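RTX-adhesin (Marinomonas primoryensis, PDB 5IRB) binds its Antarctic bacterium to diatoms and ice as a 1.5-MDa calcium-binding adhesin, of which this chain is a piece made of tandem beta-sandwich domains. Local coordinates at residues Leu6-Asp11 against Ala84-Thr89; Ser19-Ala24 against Glu102-Lys107; Val49-Thr54 against Gly71-Ala76; Ser110-Arg115 against Asn196-Thr201. All blocks are in the same frame, centred on the assembly; numbering follows the deposited sequence.

Interaction 1: residues Leu6-Asp11 against Ala84-Thr89; sequences LLINLD and ASVVVT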
loop_
_atom_site.group_PDB
_atom_site.type_symbol
_atom_site.label_atom_id
_atom_site.label_comp_id
_atom_site.label_asym_id
_atom_site.label_seq_id
_atom_site.Cartn_x
_atom_site.Cartn_y
_atom_site.Cartn_z
ATOM N N LEU A 6 -35.147 54.993 4.150
ATOM C CA LEU A 6 -35.637 53.744 4.722
ATOM C C LEU A 6 -34.537 53.007 5.475
ATOM O O LEU A 6 -33.400 52.962 5.012
ATOM C CB LEU A 6 -36.234 52.852 3.634
ATOM C CG LEU A 6 -37.403 53.472 2.877
ATOM C CD1 LEU A 6 -37.709 52.723 1.597
ATOM C CD2 LEU A 6 -38.620 53.565 3.788
ATOM N N LEU A 7 -34.862 52.490 6.657
ATOM C CA LEU A 7 -33.902 51.719 7.448
ATOM C C LEU A 7 -34.125 50.208 7.209
ATOM O O LEU A 7 -35.153 49.647 7.602
ATOM C CB LEU A 7 -34.004 52.086 8.928
ATOM C CG LEU A 7 -33.810 53.612 9.101
ATOM C CD1 LEU A 7 -33.864 54.060 10.557
ATOM C CD2 LEU A 7 -32.525 54.139 8.413
ATOM N N ILE A 8 -33.182 49.576 6.517
ATOM C CA ILE A 8 -33.245 48.132 6.241
ATOM C C ILE A 8 -32.000 47.344 6.645
ATOM O O ILE A 8 -30.930 47.904 6.880
ATOM C CB ILE A 8 -33.488 47.878 4.748
ATOM C CG1 ILE A 8 -32.467 48.679 3.937
ATOM C CG2 ILE A 8 -34.900 48.296 4.356
ATOM C CD1 ILE A 8 -32.426 48.326 2.490
ATOM N N ASN A 9 -32.169 46.028 6.707
ATOM C CA ASN A 9 -31.112 45.100 7.063
ATOM C C ASN A 9 -31.004 44.022 5.981
ATOM O O ASN A 9 -32.014 43.487 5.540
ATOM C CB ASN A 9 -31.382 44.475 8.436
ATOM C CG ASN A 9 -30.165 43.764 9.008
ATOM O OD1 ASN A 9 -29.295 44.392 9.613
ATOM N ND2 ASN A 9 -30.098 42.447 8.821
ATOM N N LEU A 10 -29.782 43.686 5.583
ATOM C CA LEU A 10 -29.553 42.732 4.505
ATOM C C LEU A 10 -28.839 41.497 5.039
ATOM O O LEU A 10 -27.778 41.607 5.643
ATOM C CB LEU A 10 -28.705 43.360 3.400
ATOM C CG LEU A 10 -28.254 42.482 2.217
ATOM C CD1 LEU A 10 -29.449 41.951 1.444
ATOM C CD2 LEU A 10 -27.306 43.231 1.291
ATOM N N ASP A 11 -29.437 40.328 4.839
ATOM C CA ASP A 11 -28.814 39.075 5.254
ATOM C C ASP A 11 -28.605 38.166 4.075
ATOM O O ASP A 11 -29.434 38.110 3.163
ATOM C CB ASP A 11 -29.653 38.331 6.290
ATOM C CG ASP A 11 -29.490 38.884 7.689
ATOM O OD1 ASP A 11 -28.425 38.632 8.304
ATOM O OD2 ASP A 11 -30.425 39.545 8.185
ATOM N N ALA A 84 -22.047 42.151 -0.206
ATOM C CA ALA A 84 -23.381 42.394 -0.727
ATOM C C ALA A 84 -23.890 43.773 -0.338
ATOM O O ALA A 84 -23.576 44.280 0.733
ATOM C CB ALA A 84 -24.330 41.334 -0.221
ATOM N N SER A 85 -24.663 44.374 -1.221
ATOM C CA SER A 85 -25.408 45.569 -0.844
ATOM C C SER A 85 -26.796 45.588 -1.482
ATOM O O SER A 85 -27.066 44.863 -2.455
ATOM C CB SER A 85 -24.610 46.824 -1.208
ATOM O OG SER A 85 -24.452 46.934 -2.610
ATOM N N VAL A 86 -27.697 46.379 -0.895
ATOM C CA VAL A 86 -29.055 46.462 -1.413
ATOM C C VAL A 86 -29.544 47.925 -1.410
ATOM O O VAL A 86 -29.194 48.701 -0.520
ATOM C CB VAL A 86 -30.012 45.553 -0.608
ATOM C CG1 VAL A 86 -30.098 45.995 0.843
ATOM C CG2 VAL A 86 -31.408 45.479 -1.264
ATOM N N VAL A 87 -30.296 48.301 -2.438
ATOM C CA VAL A 87 -31.127 49.503 -2.378
ATOM C C VAL A 87 -32.586 49.098 -2.599
ATOM O O VAL A 87 -32.875 48.272 -3.474
ATOM C CB VAL A 87 -30.684 50.555 -3.400
ATOM C CG1 VAL A 87 -30.648 49.968 -4.791
ATOM C CG2 VAL A 87 -31.603 51.775 -3.345
ATOM N N VAL A 88 -33.486 49.626 -1.768
ATOM C CA VAL A 88 -34.909 49.333 -1.872
ATOM C C VAL A 88 -35.717 50.635 -2.043
ATOM O O VAL A 88 -35.250 51.711 -1.669
ATOM C CB VAL A 88 -35.459 48.597 -0.637
ATOM C CG1 VAL A 88 -34.664 47.337 -0.334
ATOM C CG2 VAL A 88 -35.498 49.536 0.574
ATOM N N THR A 89 -36.923 50.516 -2.587
ATOM C CA THR A 89 -37.804 51.667 -2.828
ATOM C C THR A 89 -39.189 51.314 -2.341
ATOM O O THR A 89 -39.603 50.170 -2.483
ATOM C CB THR A 89 -37.881 52.040 -4.316
ATOM O OG1 THR A 89 -36.557 52.240 -4.816
ATOM C CG2 THR A 89 -38.706 53.318 -4.503
#
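L10 crosses the V86 side chain and rests on the backbone at S85 and V86, and together with I8 and L6 it brings residues 6-11 against strand 84-89. At the base of L10, CB sits 3.9 Å from V86 CG1. The torsion holding CG anti to the backbone N (chi1 175°) sends the rest of the side chain across to the other strand, and its two methyls then divide. CD1 stays against the V86 isopropyl group, whereas L10 CD2 spreads along the chain, 3.8 Å from A84 CB and 3.7 Å from S85 C. I8 reaches V88 tip to tip. I8 CD1 is 3.7 Å from V88 CG1 and equally close to V86 CG1, so one methyl touches both valines. Farther along, L6 CD1 approaches V88 CG2 at 4.0 Å, the two side chains meeting at a slant.

No hydrogen bond joins the segments; cohesion comes from apolar packing. The strand directions differ by 142°, and V36 of strand 29-38 and A98 of strand 95-106 extend the same core. Aliphatic residues interleaved between strands of two different sheets form the typical interior of an immunoglobulin-like beta-sandwich.

Interaction 2: residues Ser19-Ala24 against Glu102-Lys107; sequences SVINAA and ESFIVK. With CA (calcium ion), chain C.
V20 pairs with I105, and I21 with V106, in a short parallel beta ladder closed by three backbone hydrogen bonds, all nearly straight. I105 N donates to S19 O at 2.8 Å, I21 N to I105 O at 2.7 Å and K107 N to I21 O at 2.9 Å.

The side chains fall on two faces. V20 and I105 share one, V20 CG2 lying 4.2 Å from I105 CB. On the other, I21 stands beside V106 and leans over to F104, whose ring it crosses obliquely, I21 CG1 coming within 3.9 Å of F104 CD2. The F104 ring is carried there by a chi1 of 58°, with CG lodged between its own backbone N and carbonyl carbon; L74 of helix 71-76 packs against both I21 and F104. Beyond the ladder, one water accepts from S19 OG and donates to E102 OE2 and S103 O, tying S19, just ahead of the short strand, to the longer one.

While the NH of I21 faces I105, V20 O points to calcium at 2.4 Å. T16, D18, E25 and three waters also bind the ion, and N22 OD1 accepts from E25 N, capping the helix that carries this ligand. A parallel edge strand leading straight from a calcium-binding loop into an N-capped helix is thus the local motif, placed at the end of an immunoglobulin-like domain where the next one begins.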
loop_
_atom_site.group_PDB
_atom_site.type_symbol
_atom_site.label_atom_id
_atom_site.label_comp_id
_atom_site.label_asym_id
_atom_site.label_seq_id
_atom_site.Cartn_x
_atom_site.Cartn_y
_atom_site.Cartn_z
ATOM N N SER A 19 -22.370 26.287 4.049
ATOM C CA SER A 19 -21.263 27.253 4.086
ATOM C C SER A 19 -19.956 26.713 3.464
ATOM O O SER A 19 -18.898 27.334 3.619
ATOM C CB SER A 19 -20.981 27.708 5.520
ATOM O OG SER A 19 -22.042 28.483 6.036
ATOM N N VAL A 20 -20.041 25.587 2.747
ATOM C CA VAL A 20 -18.865 24.942 2.152
ATOM C C VAL A 20 -19.028 24.761 0.650
ATOM O O VAL A 20 -20.011 24.195 0.174
ATOM C CB VAL A 20 -18.577 23.556 2.795
ATOM C CG1 VAL A 20 -17.426 22.838 2.072
ATOM C CG2 VAL A 20 -18.289 23.699 4.293
ATOM N N ILE A 21 -18.026 25.220 -0.089
ATOM C CA ILE A 21 -17.967 25.011 -1.522
ATOM C C ILE A 21 -16.998 23.867 -1.869
ATOM O O ILE A 21 -15.798 23.956 -1.587
ATOM C CB ILE A 21 -17.513 26.271 -2.255
ATOM C CG1 ILE A 21 -18.535 27.408 -2.055
ATOM C CG2 ILE A 21 -17.337 25.980 -3.738
ATOM C CD1 ILE A 21 -19.871 27.120 -2.710
ATOM N N ASN A 22 -17.532 22.788 -2.429
ATOM C CA ASN A 22 -16.715 21.634 -2.791
ATOM C C ASN A 22 -16.416 21.669 -4.284
ATOM O O ASN A 22 -16.814 22.619 -4.972
ATOM C CB ASN A 22 -17.390 20.305 -2.376
ATOM C CG ASN A 22 -18.651 19.972 -3.183
ATOM O OD1 ASN A 22 -18.932 20.561 -4.218
ATOM N ND2 ASN A 22 -19.409 18.999 -2.698
ATOM N N ALA A 23 -15.714 20.642 -4.775
ATOM C CA ALA A 23 -15.285 20.563 -6.169
ATOM C C ALA A 23 -16.455 20.619 -7.130
ATOM O O ALA A 23 -16.388 21.273 -8.169
ATOM C CB ALA A 23 -14.471 19.240 -6.417
ATOM N N ALA A 24 -17.488 19.842 -6.843
ATOM C CA ALA A 24 -18.632 19.772 -7.741
ATOM C C ALA A 24 -19.387 21.114 -7.767
ATOM O O ALA A 24 -19.799 21.592 -8.829
ATOM C CB ALA A 24 -19.558 18.638 -7.337
ATOM N N GLU A 102 -20.847 37.743 3.752
ATOM C CA GLU A 102 -21.014 36.341 4.067
ATOM C C GLU A 102 -19.711 35.610 3.766
ATOM O O GLU A 102 -19.253 35.563 2.628
ATOM C CB GLU A 102 -22.165 35.737 3.251
ATOM C CG GLU A 102 -22.554 34.320 3.668
ATOM C CD GLU A 102 -23.046 34.251 5.090
ATOM O OE1 GLU A 102 -23.500 35.289 5.607
ATOM O OE2 GLU A 102 -22.970 33.159 5.696
ATOM N N SER A 103 -19.106 35.070 4.809
ATOM C CA SER A 103 -17.931 34.229 4.647
ATOM C C SER A 103 -18.327 32.783 4.395
ATOM O O SER A 103 -19.435 32.346 4.723
ATOM C CB SER A 103 -17.029 34.322 5.870
ATOM O OG SER A 103 -17.609 33.676 6.983
ATOM N N PHE A 104 -17.427 32.050 3.757
ATOM C CA PHE A 104 -17.688 30.656 3.440
ATOM C C PHE A 104 -16.358 29.930 3.383
ATOM O O PHE A 104 -15.297 30.559 3.446
ATOM C CB PHE A 104 -18.477 30.520 2.138
ATOM C CG PHE A 104 -17.800 31.128 0.957
ATOM C CD1 PHE A 104 -17.896 32.492 0.710
ATOM C CD2 PHE A 104 -17.062 30.346 0.089
ATOM C CE1 PHE A 104 -17.271 33.058 -0.373
ATOM C CE2 PHE A 104 -16.432 30.905 -0.995
ATOM C CZ PHE A 104 -16.533 32.270 -1.228
ATOM N N ILE A 105 -16.431 28.606 3.311
ATOM C CA ILE A 105 -15.245 27.749 3.204
ATOM C C ILE A 105 -15.144 27.103 1.827
ATOM O O ILE A 105 -16.133 26.594 1.297
ATOM C CB ILE A 105 -15.290 26.666 4.279
ATOM C CG1 ILE A 105 -15.328 27.328 5.663
ATOM C CG2 ILE A 105 -14.135 25.642 4.106
ATOM C CD1 ILE A 105 -15.632 26.375 6.784
ATOM N N VAL A 106 -13.943 27.113 1.254
ATOM C CA VAL A 106 -13.683 26.379 0.018
ATOM C C VAL A 106 -12.803 25.154 0.313
ATOM O O VAL A 106 -11.697 25.287 0.827
ATOM C CB VAL A 106 -13.004 27.258 -1.040
ATOM C CG1 VAL A 106 -12.746 26.460 -2.311
ATOM C CG2 VAL A 106 -13.884 28.471 -1.360
ATOM N N LYS A 107 -13.329 23.985 -0.041
ATOM C CA LYS A 107 -12.707 22.673 0.152
ATOM C C LYS A 107 -13.000 21.818 -1.063
ATOM O O LYS A 107 -13.996 21.104 -1.097
ATOM C CB LYS A 107 -13.246 22.003 1.419
ATOM C CG LYS A 107 -12.542 20.701 1.833
ATOM C CD LYS A 107 -11.072 20.877 2.161
ATOM C CE LYS A 107 -10.446 19.530 2.562
ATOM N NZ LYS A 107 -11.170 18.926 3.729
HETATM CA CA CA C . -21.945 22.826 -0.105
HETATM O O HOH W 1 -21.751 30.941 4.413
HETATM O O HOH W 2 -20.298 20.656 0.493
HETATM O O HOH W 3 -22.238 19.975 -0.277
HETATM O O HOH W 4 -24.282 22.082 0.324
#

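Interaction 3: residues Val49-Thr54 against Gly71-Ala76; sequences VINGVT and GSDLSA
N51 and D73 meet at about a right angle, the amide of the one turned 50° from the carboxylate of the other. N51 ND2 donates to D73 OD1 over 3.0 Å along an almost straight path, with an N-H...O angle of 172°. The acceptor lies almost in the plane of the amide, whereas the nitrogen reaches OD1 from the anti side and somewhat out of the carboxylate plane. N51 can extend this far because its CG stands anti to the backbone N (chi1 -173°), projecting the amide from the turn toward helix 71-76. There the amide also rests against a methyl, N51 ND2 being 3.5 Å from A76 CB.

V53, on the far limb of the hairpin, crosses D73 at about a right angle too. Its CG2 lies 3.6 Å from D73 OD2, the oxygen that Y55 OH engages by a hydrogen bond. I50 takes the inner side: its CG2 touches the helix backbone at D73 O, 3.3 Å away, and L74 CD2 at 4.0 Å. That places it among V69, V82 and L32 of the surrounding core.

The type I' turn from I50 to V53 sets the backbone from which these side chains project, with V53 N and I50 O bonded at 2.8 Å. The backbone N of N51 is held as well, by OD1 of D77, a calcium ligand just after the helix. The buried carboxylate of D73 is therefore gripped by separate donors at its two oxygens, which should restrict its rotation, and such neutral donors would be expected to stabilise its negative charge.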
loop_
_atom_site.group_PDB
_atom_site.type_symbol
_atom_site.label_atom_id
_atom_site.label_comp_id
_atom_site.label_asym_id
_atom_site.label_seq_id
_atom_site.Cartn_x
_atom_site.Cartn_y
_atom_site.Cartn_z
ATOM N N VAL A 49 -20.811 41.006 -4.886
ATOM C CA VAL A 49 -19.520 40.978 -5.573
ATOM C C VAL A 49 -18.728 39.773 -5.108
ATOM O O VAL A 49 -18.583 39.546 -3.913
ATOM C CB VAL A 49 -18.698 42.270 -5.360
ATOM C CG1 VAL A 49 -17.340 42.160 -6.074
ATOM C CG2 VAL A 49 -19.481 43.488 -5.858
ATOM N N ILE A 50 -18.204 39.015 -6.064
ATOM C CA ILE A 50 -17.470 37.795 -5.768
ATOM C C ILE A 50 -16.382 37.648 -6.800
ATOM O O ILE A 50 -16.649 37.648 -8.008
ATOM C CB ILE A 50 -18.368 36.526 -5.811
ATOM C CG1 ILE A 50 -19.597 36.669 -4.906
ATOM C CG2 ILE A 50 -17.572 35.295 -5.440
ATOM C CD1 ILE A 50 -20.783 35.873 -5.389
ATOM N N ASN A 51 -15.151 37.545 -6.311
ATOM C CA ASN A 51 -13.974 37.398 -7.173
ATOM C C ASN A 51 -13.913 38.552 -8.183
ATOM O O ASN A 51 -13.590 38.356 -9.353
ATOM C CB ASN A 51 -14.009 36.021 -7.862
ATOM C CG ASN A 51 -12.730 35.706 -8.665
ATOM O OD1 ASN A 51 -11.631 36.044 -8.246
ATOM N ND2 ASN A 51 -12.888 35.047 -9.804
ATOM N N GLY A 52 -14.252 39.762 -7.719
ATOM C CA GLY A 52 -14.390 40.933 -8.576
ATOM C C GLY A 52 -15.550 40.955 -9.563
ATOM O O GLY A 52 -15.678 41.870 -10.389
ATOM N N VAL A 53 -16.438 39.975 -9.463
ATOM C CA VAL A 53 -17.522 39.869 -10.433
ATOM C C VAL A 53 -18.817 40.256 -9.731
ATOM O O VAL A 53 -19.100 39.781 -8.628
ATOM C CB VAL A 53 -17.653 38.447 -11.015
ATOM C CG1 VAL A 53 -18.803 38.387 -11.999
ATOM C CG2 VAL A 53 -16.344 38.008 -11.691
ATOM N N THR A 54 -19.598 41.119 -10.379
ATOM C CA THR A 54 -20.873 41.585 -9.842
ATOM C C THR A 54 -22.035 40.719 -10.298
ATOM O O THR A 54 -22.142 40.390 -11.479
ATOM C CB THR A 54 -21.144 43.041 -10.255
ATOM O OG1 THR A 54 -20.082 43.872 -9.771
ATOM C CG2 THR A 54 -22.482 43.544 -9.681
ATOM N N GLY A 71 -19.795 29.087 -9.563
ATOM C CA GLY A 71 -19.001 28.405 -8.546
ATOM C C GLY A 71 -17.525 28.778 -8.612
ATOM O O GLY A 71 -16.872 28.909 -7.580
ATOM N N SER A 72 -17.030 29.042 -9.817
ATOM C CA SER A 72 -15.615 29.358 -10.026
ATOM C C SER A 72 -15.239 30.673 -9.370
ATOM O O SER A 72 -14.137 30.805 -8.834
ATOM C CB SER A 72 -15.282 29.420 -11.525
ATOM O OG SER A 72 -15.895 30.543 -12.151
ATOM N N ASP A 73 -16.172 31.633 -9.376
ATOM C CA ASP A 73 -15.955 32.895 -8.684
ATOM C C ASP A 73 -15.940 32.711 -7.176
ATOM O O ASP A 73 -15.119 33.313 -6.494
ATOM C CB ASP A 73 -17.008 33.922 -9.108
ATOM C CG ASP A 73 -16.772 34.422 -10.514
ATOM O OD1 ASP A 73 -15.592 34.459 -10.926
ATOM O OD2 ASP A 73 -17.744 34.760 -11.215
ATOM N N LEU A 74 -16.817 31.863 -6.657
ATOM C CA LEU A 74 -16.793 31.569 -5.230
ATOM C C LEU A 74 -15.472 30.858 -4.865
ATOM O O LEU A 74 -14.788 31.228 -3.910
ATOM C CB LEU A 74 -18.001 30.703 -4.836
ATOM C CG LEU A 74 -19.392 31.349 -4.812
ATOM C CD1 LEU A 74 -20.498 30.299 -4.782
ATOM C CD2 LEU A 74 -19.479 32.264 -3.598
ATOM N N SER A 75 -15.078 29.888 -5.678
ATOM C CA SER A 75 -13.869 29.132 -5.391
ATOM C C SER A 75 -12.616 30.018 -5.457
ATOM O O SER A 75 -11.721 29.907 -4.614
ATOM C CB SER A 75 -13.750 27.965 -6.374
ATOM O OG SER A 75 -12.531 27.280 -6.180
ATOM N N ALA A 76 -12.600 30.944 -6.410
ATOM C CA ALA A 76 -11.473 31.855 -6.603
ATOM C C ALA A 76 -11.459 33.065 -5.669
ATOM O O ALA A 76 -10.421 33.726 -5.542
ATOM C CB ALA A 76 -11.434 32.335 -8.046
#

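Interaction 4: residues Ser110-Arg115 against Asn196-Thr201; sequences SRATIR and NPYAGT
S110 begins the contact by laying its CB beside the Y198 ring, 4.2 Å from CD2, while its hydroxyl is taken by D192. Its backbone N is 2.8 Å from water 5, which passes the link on to P197 O.

Past R111, which turns outward, A112 approaches the same ring obliquely, from the same side of its plane but at CD1 rather than CD2. A112 CB lies 3.5 Å from Y198 CD1. The ring is brought to these two residues by a chi1 of 55°, which sets CG between the backbone N and carbonyl carbon of Y198, and its hydroxyl is hydrogen-bonded to D148. A112 N repeats the water link: it is 2.9 Å from water 6, which donates to A199 O at 2.8 Å. A112 O nears the other strand directly, 3.4 Å from G200 CA in a CH...O contact, where glycine presents no side chain between the strands.

T113 again faces away, its backbone bonded to G141 in its own sheet. I114 is the last residue to touch the other strand. I114 CG2 presses on the T201 backbone, 3.5 Å from T201 C, and the rest of the side chain joins V140, V186 and V188. From I114 N the third bridge runs through water 7, whose bond to T201 O is longer at 3.3 Å.

The strands run 27° apart, without a direct hydrogen bond. Their edges are instead joined by a ladder of three waters, each accepting from one backbone NH and donating to a carbonyl, so polar groups are satisfied along a hydrated seam beside apolar packing.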
loop_
_atom_site.group_PDB
_atom_site.type_symbol
_atom_site.label_atom_id
_atom_site.label_comp_id
_atom_site.label_asym_id
_atom_site.label_seq_id
_atom_site.Cartn_x
_atom_site.Cartn_y
_atom_site.Cartn_z
ATOM N N SER A 110 -8.942 16.794 -1.258
ATOM C CA SER A 110 -8.327 16.286 -0.042
ATOM C C SER A 110 -7.192 15.369 -0.472
ATOM O O SER A 110 -7.115 14.981 -1.636
ATOM C CB SER A 110 -9.325 15.550 0.851
ATOM O OG SER A 110 -10.123 16.476 1.578
ATOM N N ARG A 111 -6.290 15.061 0.447
ATOM C CA ARG A 111 -5.127 14.250 0.088
ATOM C C ARG A 111 -5.147 12.967 0.876
ATOM O O ARG A 111 -5.396 12.962 2.086
ATOM C CB ARG A 111 -3.824 14.992 0.355
ATOM C CG ARG A 111 -3.667 16.276 -0.451
ATOM C CD ARG A 111 -2.635 17.199 0.201
ATOM N NE ARG A 111 -1.316 16.618 -0.018
ATOM C CZ ARG A 111 -0.293 16.671 0.833
ATOM N NH1 ARG A 111 -0.398 17.321 1.995
ATOM N NH2 ARG A 111 0.851 16.083 0.498
ATOM N N ALA A 112 -4.869 11.874 0.177
ATOM C CA ALA A 112 -4.838 10.552 0.787
ATOM C C ALA A 112 -3.517 9.882 0.436
ATOM O O ALA A 112 -3.066 9.944 -0.712
ATOM C CB ALA A 112 -5.988 9.712 0.304
ATOM N N THR A 113 -2.895 9.252 1.424
ATOM C CA THR A 113 -1.667 8.518 1.163
ATOM C C THR A 113 -1.880 7.035 1.482
ATOM O O THR A 113 -2.796 6.673 2.216
ATOM C CB THR A 113 -0.481 9.046 1.982
ATOM O OG1 THR A 113 -0.754 8.913 3.383
ATOM C CG2 THR A 113 -0.168 10.521 1.635
ATOM N N ILE A 114 -0.967 6.192 0.991
ATOM C CA ILE A 114 -0.995 4.753 1.304
ATOM C C ILE A 114 0.443 4.238 1.240
ATOM O O ILE A 114 1.232 4.678 0.406
ATOM C CB ILE A 114 -1.934 3.971 0.347
ATOM C CG1 ILE A 114 -2.006 2.482 0.721
ATOM C CG2 ILE A 114 -1.530 4.189 -1.099
ATOM C CD1 ILE A 114 -3.181 1.745 0.090
ATOM N N ARG A 115 0.804 3.391 2.197
ATOM C CA ARG A 115 2.059 2.647 2.090
ATOM C C ARG A 115 1.775 1.136 2.202
ATOM O O ARG A 115 0.781 0.709 2.812
ATOM C CB ARG A 115 3.062 3.098 3.163
ATOM C CG ARG A 115 2.639 2.757 4.583
ATOM C CD ARG A 115 3.524 3.401 5.642
ATOM N NE ARG A 115 3.478 2.667 6.911
ATOM C CZ ARG A 115 3.065 3.171 8.080
ATOM N NH1 ARG A 115 3.075 2.403 9.167
ATOM N NH2 ARG A 115 2.656 4.433 8.173
ATOM N N ASN A 196 -15.810 15.384 -1.623
ATOM C CA ASN A 196 -14.900 15.253 -2.738
ATOM C C ASN A 196 -14.326 13.854 -2.730
ATOM O O ASN A 196 -13.854 13.371 -1.687
ATOM C CB ASN A 196 -13.764 16.268 -2.656
ATOM C CG ASN A 196 -14.262 17.692 -2.605
ATOM O OD1 ASN A 196 -15.034 18.134 -3.471
ATOM N ND2 ASN A 196 -13.830 18.422 -1.585
ATOM N N PRO A 197 -14.341 13.194 -3.892
ATOM C CA PRO A 197 -13.673 11.891 -3.895
ATOM C C PRO A 197 -12.184 12.113 -3.842
ATOM O O PRO A 197 -11.704 13.156 -4.278
ATOM C CB PRO A 197 -14.109 11.266 -5.215
ATOM C CG PRO A 197 -14.502 12.417 -6.078
ATOM C CD PRO A 197 -15.013 13.492 -5.166
ATOM N N TYR A 198 -11.452 11.150 -3.299
ATOM C CA TYR A 198 -10.005 11.210 -3.337
ATOM C C TYR A 198 -9.458 9.825 -3.585
ATOM O O TYR A 198 -10.159 8.819 -3.432
ATOM C CB TYR A 198 -9.443 11.781 -2.040
ATOM C CG TYR A 198 -9.882 11.051 -0.782
ATOM C CD1 TYR A 198 -9.436 9.746 -0.490
ATOM C CD2 TYR A 198 -10.741 11.670 0.119
ATOM C CE1 TYR A 198 -9.853 9.091 0.679
ATOM C CE2 TYR A 198 -11.154 11.034 1.272
ATOM C CZ TYR A 198 -10.715 9.753 1.559
ATOM O OH TYR A 198 -11.164 9.158 2.728
ATOM N N ALA A 199 -8.194 9.778 -3.974
ATOM C CA ALA A 199 -7.523 8.532 -4.248
ATOM C C ALA A 199 -6.055 8.726 -3.900
ATOM O O ALA A 199 -5.488 9.779 -4.175
ATOM C CB ALA A 199 -7.703 8.130 -5.700
ATOM N N GLY A 200 -5.469 7.753 -3.213
ATOM C CA GLY A 200 -4.029 7.712 -3.031
ATOM C C GLY A 200 -3.517 6.390 -3.566
ATOM O O GLY A 200 -4.232 5.393 -3.531
ATOM N N THR A 201 -2.298 6.379 -4.084
ATOM C CA THR A 201 -1.709 5.150 -4.618
ATOM C C THR A 201 -0.229 5.064 -4.276
ATOM O O THR A 201 0.422 6.088 -4.021
ATOM C CB THR A 201 -1.799 5.064 -6.147
ATOM O OG1 THR A 201 -0.842 5.977 -6.707
ATOM C CG2 THR A 201 -3.195 5.399 -6.668
HETATM O O HOH W 5 -9.700 15.228 -3.478
HETATM O O HOH W 6 -4.596 12.013 -2.679
HETATM O O HOH W 7 0.475 7.596 -1.103
#

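In the fold
Interactions 1, 2 and 3 belong to the first domain, and interaction 4 to the second. Strands 81-89 and 95-106, neighbours in one sheet, carry parts of interactions 1 and 2, whose centres are about 25 Å apart. Interaction 3 is nested within the chain loops closed by both; its centre is about 12 Å from that of interaction 2, and F104 CE2 lies 3.4 Å from L74 O. Interactions 2 and 4 meet across the domain junction, about 20 Å between centres, where N196 probably hydrogen-bonds through ND2 to K107 O (2.7 Å) and through OD1 to A23 N (2.9 Å). The calcium bound by V20 thus sits close to this junction, whereas interaction 1 lies about 45 Å from interaction 4, centre to centre.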